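Local coordinates for alpha-1,3-glucanase (Streptomyces thermodiastaticus, PDB 7C7D), which hydrolyses the α-1,3-glucosidic linkages of α-1,3-glucan as a thermostable glycoside hydrolase of family GH87, at residues N396-P401 and N420-T425; L403-A408 and L428-A433. One frame throughout, in Å; residues are numbered along the deposited sequence.

Contact 1: N396-P401 and N420-T425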
# COMPACT_ATOMS: atom_id res chain seq x y z
N ASN A 396 -5.38 6.67 -4.41
CA ASN A 396 -4.61 5.44 -4.47
C ASN A 396 -5.49 4.28 -4.02
O ASN A 396 -6.48 4.46 -3.30
CB ASN A 396 -3.38 5.53 -3.57
CG ASN A 396 -2.48 6.68 -3.95
OD1 ASN A 396 -1.74 6.60 -4.94
ND2 ASN A 396 -2.54 7.76 -3.18
N THR A 397 -5.12 3.08 -4.45
CA THR A 397 -5.76 1.84 -4.01
C THR A 397 -4.72 1.01 -3.29
O THR A 397 -3.66 0.72 -3.85
CB THR A 397 -6.36 1.08 -5.19
OG1 THR A 397 -7.42 1.88 -5.74
CG2 THR A 397 -6.94 -0.26 -4.75
N ILE A 398 -5.04 0.64 -2.05
CA ILE A 398 -4.12 -0.05 -1.16
C ILE A 398 -4.82 -1.30 -0.64
O ILE A 398 -5.97 -1.23 -0.20
CB ILE A 398 -3.73 0.86 0.02
CG1 ILE A 398 -2.88 2.04 -0.47
CG2 ILE A 398 -3.05 0.08 1.14
CD1 ILE A 398 -2.85 3.22 0.48
N THR A 399 -4.11 -2.43 -0.66
CA THR A 399 -4.66 -3.66 -0.14
C THR A 399 -3.59 -4.44 0.62
O THR A 399 -2.44 -4.55 0.17
CB THR A 399 -5.28 -4.52 -1.25
OG1 THR A 399 -5.55 -5.83 -0.74
CG2 THR A 399 -4.39 -4.63 -2.47
N GLN A 400 -3.98 -4.95 1.77
CA GLN A 400 -3.19 -5.94 2.50
C GLN A 400 -1.77 -5.50 2.87
O GLN A 400 -0.81 -6.24 2.62
CB GLN A 400 -3.20 -7.28 1.76
CG GLN A 400 -4.46 -8.10 2.05
CD GLN A 400 -4.53 -8.59 3.50
OE1 GLN A 400 -3.58 -8.40 4.28
NE2 GLN A 400 -5.63 -9.25 3.86
N PRO A 401 -1.59 -4.37 3.55
CA PRO A 401 -0.32 -4.17 4.26
C PRO A 401 -0.25 -5.21 5.38
O PRO A 401 -1.24 -5.44 6.08
CB PRO A 401 -0.44 -2.74 4.81
CG PRO A 401 -1.92 -2.54 5.00
CD PRO A 401 -2.59 -3.33 3.90
N ASN A 420 -8.80 7.82 -1.34
CA ASN A 420 -8.12 6.54 -1.37
C ASN A 420 -9.07 5.41 -1.03
O ASN A 420 -10.02 5.58 -0.26
CB ASN A 420 -6.95 6.55 -0.39
CG ASN A 420 -5.95 7.65 -0.70
OD1 ASN A 420 -5.15 7.53 -1.63
ND2 ASN A 420 -6.00 8.74 0.07
N LEU A 421 -8.82 4.25 -1.63
CA LEU A 421 -9.52 3.01 -1.32
C LEU A 421 -8.52 2.11 -0.62
O LEU A 421 -7.47 1.80 -1.18
CB LEU A 421 -10.01 2.34 -2.61
CG LEU A 421 -10.62 0.95 -2.44
CD1 LEU A 421 -11.85 0.98 -1.52
CD2 LEU A 421 -10.98 0.34 -3.80
N ILE A 422 -8.83 1.74 0.62
CA ILE A 422 -7.92 0.99 1.48
C ILE A 422 -8.69 -0.20 2.02
O ILE A 422 -9.73 -0.03 2.66
CB ILE A 422 -7.39 1.85 2.63
CG1 ILE A 422 -6.68 3.09 2.07
CG2 ILE A 422 -6.47 1.03 3.54
CD1 ILE A 422 -6.41 4.17 3.09
N SER A 423 -8.17 -1.41 1.76
CA SER A 423 -8.87 -2.64 2.14
C SER A 423 -7.93 -3.59 2.85
O SER A 423 -6.76 -3.73 2.47
CB SER A 423 -9.46 -3.36 0.93
OG SER A 423 -10.26 -2.48 0.14
N ASP A 424 -8.47 -4.27 3.87
CA ASP A 424 -7.86 -5.45 4.47
C ASP A 424 -6.52 -5.14 5.15
O ASP A 424 -5.45 -5.53 4.68
CB ASP A 424 -7.69 -6.57 3.43
CG ASP A 424 -9.00 -7.16 2.99
OD1 ASP A 424 -9.81 -7.51 3.87
OD2 ASP A 424 -9.23 -7.26 1.76
N THR A 425 -6.60 -4.45 6.28
CA THR A 425 -5.42 -4.20 7.09
C THR A 425 -5.36 -5.15 8.28
O THR A 425 -6.30 -5.88 8.60
CB THR A 425 -5.34 -2.73 7.54
OG1 THR A 425 -6.46 -2.41 8.36
CG2 THR A 425 -5.33 -1.80 6.33
O HOH W 1 -8.42 -1.63 -1.68
O HOH W 2 -8.21 -6.34 -0.58
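N420 OD1 takes two N-H groups of N396: the backbone N at 2.9 Å, reaching it tilted 31° from the carbonyl plane, and ND2 at 3.0 Å, lying in that plane. The two amides run side by side, 5° from coplanar, since both side-chain torsions match (chi2 -77° in each). N396 OD1 carries the pattern on to N369 ND2, and N420 N binds N455 OD1. An alanine in place of N420 would probably leave N396 N without this acceptor and N396 ND2 with one bond fewer, breaking the row of amides. Beyond the asparagines, strands 397-399 and 421-423 run parallel, their axes 4.8 Å apart, with I398 N bonded to L421 O at 2.8 Å and S423 N to I398 O. I398 CD1 lies against I422 CG1 on the face turned to I407; on the face of T397 and T399, a water bridges I398 O to S423 OG and another joins T399 OG1 to D424 OD2. After the strands, Q400 and D424 both turn with positive phi; Q400 NE2 lies 3.4 Å from D424 CB but is spent on S85 O and A87 O of the N-terminal region. Q400 OE1 is bound by N426 ND2, while D424 OD1 has salt bridges to R90 and R459. The asparagines stacked one coil apart form an asparagine ladder within a right-handed parallel β-helix of the pectate lyase-like kind.

Contact 2: L403-A408 and L428-A433; sequences LANGIA and LGSGIA
The amide of N405 is sandwiched: A433 CB sits over one face, 3.5 Å from N405 OD1, and G429 CA lies beneath the same oxygen on the opposite face, 3.2 Å from N405 OD1. At the oxygen end, S430 N donates to N405 OD1 over 2.7 Å, tilted 27° from the carbonyl plane, and R475 NH1 is a further donor from outside the two segments. At the nitrogen end, N405 ND2 gives hydrogen bonds to D377 OD1 and to a water that in turn donates to L428 O. With CG anti to the carbonyl carbon (chi1 -52°), the side chain bends across to 428-433 and fills a position where the two backbones have not yet paired as strands. S430 OG is hydrogen-bonded to G472 O and R475 NH1 of the following coil. The backbones come closest, by CA atoms, at A404 and G429, 3.7 Å apart; a β-carbon on G429 would fall into A404 C, and one on G406 would run into G431 O, so both sites have room for a hydrogen alone. From there, G406 N binds S430 O at 3.0 Å and I407 N binds G431 O, leading into the parallel pairing of 407-408 with 432-433, where A433 N reaches I407 O over 2.9 Å. I407 and I432 stand together on the face that packs against I422. Apart from that and the loose approach of L403 to L428, little apolar side-chain surface is shared. Backbone bonds thus carry the paired end, while ahead of it the buried N405 amide, polar at both ends and covered on both faces, supplies the polar link and probably helps fix how one coil's turn is seated on the next.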
# COMPACT_ATOMS: atom_id res chain seq x y z
N LEU A 403 1.29 -5.48 8.23
CA LEU A 403 1.18 -4.94 9.58
C LEU A 403 1.11 -3.43 9.43
O LEU A 403 1.45 -2.88 8.38
CB LEU A 403 2.35 -5.40 10.45
CG LEU A 403 3.77 -5.11 9.98
CD1 LEU A 403 4.26 -3.78 10.54
CD2 LEU A 403 4.72 -6.24 10.36
N ALA A 404 0.67 -2.76 10.49
CA ALA A 404 0.55 -1.31 10.49
C ALA A 404 -0.52 -0.83 9.51
O ALA A 404 -1.50 -1.53 9.25
CB ALA A 404 1.90 -0.62 10.32
N ASN A 405 -0.38 0.38 9.00
CA ASN A 405 -1.52 1.10 8.45
C ASN A 405 -1.59 1.04 6.93
O ASN A 405 -0.59 0.80 6.24
CB ASN A 405 -1.44 2.56 8.90
CG ASN A 405 -1.28 2.68 10.40
OD1 ASN A 405 -2.23 2.50 11.15
ND2 ASN A 405 -0.06 2.97 10.85
N GLY A 406 -2.78 1.32 6.39
CA GLY A 406 -2.88 1.58 4.97
C GLY A 406 -2.19 2.88 4.61
O GLY A 406 -1.27 2.91 3.78
N ILE A 407 -2.62 3.96 5.24
CA ILE A 407 -1.98 5.27 5.15
C ILE A 407 -1.71 5.77 6.56
O ILE A 407 -2.61 5.75 7.40
CB ILE A 407 -2.85 6.29 4.38
CG1 ILE A 407 -2.93 5.89 2.91
CG2 ILE A 407 -2.30 7.70 4.57
CD1 ILE A 407 -3.80 6.79 2.04
N ALA A 408 -0.48 6.20 6.81
CA ALA A 408 -0.10 6.76 8.11
C ALA A 408 0.52 8.13 7.91
O ALA A 408 1.49 8.27 7.16
CB ALA A 408 0.90 5.85 8.83
N LEU A 428 -1.53 -3.99 14.31
CA LEU A 428 -0.60 -2.90 14.58
C LEU A 428 -1.01 -1.62 13.86
O LEU A 428 -0.33 -0.60 14.03
CB LEU A 428 0.89 -3.20 14.34
CG LEU A 428 1.42 -4.44 15.08
CD1 LEU A 428 2.89 -4.67 14.76
CD2 LEU A 428 1.22 -4.31 16.58
N GLY A 429 -2.10 -1.63 13.09
CA GLY A 429 -2.52 -0.42 12.40
C GLY A 429 -4.00 -0.28 12.16
O GLY A 429 -4.82 -1.06 12.65
N SER A 430 -4.33 0.75 11.38
CA SER A 430 -5.66 1.18 10.98
C SER A 430 -5.67 1.32 9.46
O SER A 430 -4.62 1.28 8.81
CB SER A 430 -5.96 2.56 11.60
OG SER A 430 -6.06 2.48 13.01
N GLY A 431 -6.86 1.50 8.88
CA GLY A 431 -6.91 1.89 7.48
C GLY A 431 -6.17 3.20 7.24
O GLY A 431 -5.30 3.29 6.38
N ILE A 432 -6.53 4.24 8.00
CA ILE A 432 -5.85 5.52 8.00
C ILE A 432 -5.51 5.88 9.44
O ILE A 432 -6.37 5.79 10.33
CB ILE A 432 -6.71 6.64 7.38
CG1 ILE A 432 -6.92 6.39 5.89
CG2 ILE A 432 -6.09 8.01 7.62
CD1 ILE A 432 -7.96 7.31 5.23
N ALA A 433 -4.27 6.31 9.68
CA ALA A 433 -3.84 6.84 10.96
C ALA A 433 -3.34 8.27 10.78
O ALA A 433 -2.47 8.52 9.94
CB ALA A 433 -2.74 5.98 11.57
O HOH W 3 0.29 2.02 13.63

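The segments alternate along the chain, so contact 1 and contact 2 are the same two neighbouring coils of the β-helix meeting on different sheets, their centres 9 Å apart. Between them, side chains pack inside the helix: I398 CD1 touches I407 CG1 at 3.6 Å, I422 CD1 touches I432 CG1 at 3.6 Å, and N420 ND2 of the ladder lies 3.5 Å from I407 CD1. The turns 400-401 and 424-425 of contact 1 face the N-terminal region, where R90 adjoins the calcium ligand Q91; the D424 side chain is about 7 Å from the ion. Contact 2 is tied through N405 to the coils before and after, at D377 and R475.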